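ORF10 (Moritella marina, PDB 6RIW) probably catalyses decarboxylative chain elongation in polyunsaturated fatty acid synthesis, this piece being the ketosynthase-chain length factor didomain of a larger synthase. Local coordinates at residues G296-S301 with Q633-T638. Residues are numbered along the deposited sequence; the frame is centred on the assembly and turned at random.
Sequences GEFVLS and QLNQYT
At the edge of the Phe298 ring and close to its plane sits the amide oxygen of Asn635, with OD1 3.6 Å from Phe298 CE1; the amide is turned 82° from the ring, and its ND2 is bonded to Asp548. Ser301 OG of the same turn also lies at the edge, in the ring plane. One ring face carries CG2 of the adjacent Val299, 4.0 Å above the plane and displaced toward the rim. Leu634 CD2 approaches Phe298 CZ obliquely, at 4.2 Å. The CA-CB bond of Phe298 points toward helix 634-638, and CG anti to the backbone N (chi1 175°) carries the ring out to meet Leu634 and Asn635. Thr638 CG2 lies 3.9 Å from Val299 CG2, 4.0 Å from Leu300 CD1 and, again obliquely, 4.1 Å from Phe298 CZ. Thr638 OG1 instead reaches back to Asn635 O (2.7 Å, in the carbonyl plane) and also bonds Arg648. Replacing Thr638 by a glycine would probably open a gap beside Phe298, Val299 and Leu300 and leave Arg648 without its hydroxyl partner. The contact joins the loop between strand 283-292 and helix 304-318, in the first ketosynthase-family region, to helix 634-638 in the second, burying 201 Å², both sides summed, mostly by carbon-carbon packing.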
loop_
_atom_site.group_PDB
_atom_site.type_symbol
_atom_site.label_atom_id
_atom_site.label_comp_id
_atom_site.label_asym_id
_atom_site.label_seq_id
_atom_site.Cartn_x
_atom_site.Cartn_y
_atom_site.Cartn_z
ATOM N N GLY A 296 -7.182 -4.180 -22.039
ATOM C CA GLY A 296 -8.479 -3.982 -22.663
ATOM C C GLY A 296 -9.322 -2.836 -22.138
ATOM O O GLY A 296 -10.150 -2.283 -22.872
ATOM N N GLU A 297 -9.137 -2.467 -20.872
ATOM C CA GLU A 297 -10.000 -1.491 -20.223
ATOM C C GLU A 297 -9.166 -0.445 -19.500
ATOM O O GLU A 297 -8.027 -0.700 -19.096
ATOM C CB GLU A 297 -10.969 -2.151 -19.216
ATOM C CG GLU A 297 -12.009 -3.076 -19.840
ATOM C CD GLU A 297 -12.988 -2.340 -20.733
ATOM O OE1 GLU A 297 -13.419 -2.924 -21.759
ATOM O OE2 GLU A 297 -13.326 -1.176 -20.406
ATOM N N PHE A 298 -9.753 0.743 -19.376
ATOM C CA PHE A 298 -9.250 1.806 -18.516
ATOM C C PHE A 298 -8.988 1.268 -17.110
ATOM O O PHE A 298 -9.591 0.280 -16.686
ATOM C CB PHE A 298 -10.300 2.924 -18.517
ATOM C CG PHE A 298 -10.013 4.073 -17.591
ATOM C CD1 PHE A 298 -8.924 4.910 -17.805
ATOM C CD2 PHE A 298 -10.867 4.342 -16.526
ATOM C CE1 PHE A 298 -8.678 5.980 -16.955
ATOM C CE2 PHE A 298 -10.628 5.413 -15.679
ATOM C CZ PHE A 298 -9.537 6.229 -15.893
ATOM N N VAL A 299 -8.076 1.919 -16.375
ATOM C CA VAL A 299 -7.653 1.356 -15.090
ATOM C C VAL A 299 -8.784 1.271 -14.066
ATOM O O VAL A 299 -8.661 0.539 -13.077
ATOM C CB VAL A 299 -6.465 2.150 -14.493
ATOM C CG1 VAL A 299 -5.231 2.049 -15.396
ATOM C CG2 VAL A 299 -6.856 3.608 -14.223
ATOM N N LEU A 300 -9.880 2.005 -14.254
ATOM C CA LEU A 300 -10.975 1.956 -13.289
ATOM C C LEU A 300 -12.137 1.065 -13.729
ATOM O O LEU A 300 -13.084 0.885 -12.957
ATOM C CB LEU A 300 -11.485 3.375 -12.993
ATOM C CG LEU A 300 -10.519 4.301 -12.246
ATOM C CD1 LEU A 300 -11.187 5.641 -11.910
ATOM C CD2 LEU A 300 -9.971 3.630 -10.984
ATOM N N SER A 301 -12.071 0.465 -14.918
ATOM C CA SER A 301 -13.217 -0.266 -15.465
ATOM C C SER A 301 -12.970 -1.767 -15.472
ATOM O O SER A 301 -11.902 -2.210 -15.916
ATOM C CB SER A 301 -13.518 0.206 -16.890
ATOM O OG SER A 301 -13.503 1.624 -16.963
ATOM N N GLN A 633 -7.425 15.955 -11.317
ATOM C CA GLN A 633 -7.872 15.524 -12.636
ATOM C C GLN A 633 -7.946 14.002 -12.643
ATOM O O GLN A 633 -7.263 13.333 -11.860
ATOM C CB GLN A 633 -6.937 16.020 -13.752
ATOM C CG GLN A 633 -6.695 17.535 -13.760
ATOM C CD GLN A 633 -7.932 18.328 -14.166
ATOM O OE1 GLN A 633 -8.895 17.775 -14.706
ATOM N NE2 GLN A 633 -7.911 19.637 -13.896
ATOM N N LEU A 634 -8.770 13.462 -13.550
ATOM C CA LEU A 634 -9.116 12.038 -13.520
ATOM C C LEU A 634 -7.877 11.141 -13.563
ATOM O O LEU A 634 -7.657 10.305 -12.675
ATOM C CB LEU A 634 -10.043 11.704 -14.694
ATOM C CG LEU A 634 -10.492 10.242 -14.817
ATOM C CD1 LEU A 634 -11.311 9.848 -13.625
ATOM C CD2 LEU A 634 -11.306 10.025 -16.095
ATOM N N ASN A 635 -7.080 11.261 -14.621
ATOM C CA ASN A 635 -5.939 10.360 -14.747
ATOM C C ASN A 635 -4.921 10.608 -13.648
ATOM O O ASN A 635 -4.368 9.654 -13.081
ATOM C CB ASN A 635 -5.306 10.507 -16.125
ATOM C CG ASN A 635 -6.184 9.921 -17.207
ATOM O OD1 ASN A 635 -6.382 8.705 -17.259
ATOM N ND2 ASN A 635 -6.757 10.782 -18.044
ATOM N N GLN A 636 -4.662 11.876 -13.328
ATOM C CA GLN A 636 -3.720 12.162 -12.255
ATOM C C GLN A 636 -4.149 11.484 -10.959
ATOM O O GLN A 636 -3.318 10.906 -10.251
ATOM C CB GLN A 636 -3.566 13.671 -12.051
ATOM C CG GLN A 636 -2.428 14.023 -11.102
ATOM C CD GLN A 636 -2.535 15.429 -10.499
ATOM O OE1 GLN A 636 -3.593 16.069 -10.532
ATOM N NE2 GLN A 636 -1.434 15.901 -9.926
ATOM N N TYR A 637 -5.442 11.520 -10.633
ATOM C CA TYR A 637 -5.844 10.896 -9.372
ATOM C C TYR A 637 -5.713 9.373 -9.410
ATOM O O TYR A 637 -5.422 8.769 -8.371
ATOM C CB TYR A 637 -7.267 11.293 -9.000
ATOM C CG TYR A 637 -7.474 11.656 -7.532
ATOM C CD1 TYR A 637 -7.579 10.686 -6.551
ATOM C CD2 TYR A 637 -7.615 12.985 -7.154
ATOM C CE1 TYR A 637 -7.796 11.043 -5.195
ATOM C CE2 TYR A 637 -7.831 13.346 -5.838
ATOM C CZ TYR A 637 -7.917 12.387 -4.861
ATOM O OH TYR A 637 -8.132 12.818 -3.557
ATOM N N THR A 638 -5.911 8.723 -10.572
ATOM C CA THR A 638 -5.665 7.277 -10.616
ATOM C C THR A 638 -4.211 6.953 -10.273
ATOM O O THR A 638 -3.930 5.871 -9.742
ATOM C CB THR A 638 -6.002 6.661 -11.993
ATOM O OG1 THR A 638 -5.051 7.094 -12.984
ATOM C CG2 THR A 638 -7.414 7.018 -12.429
#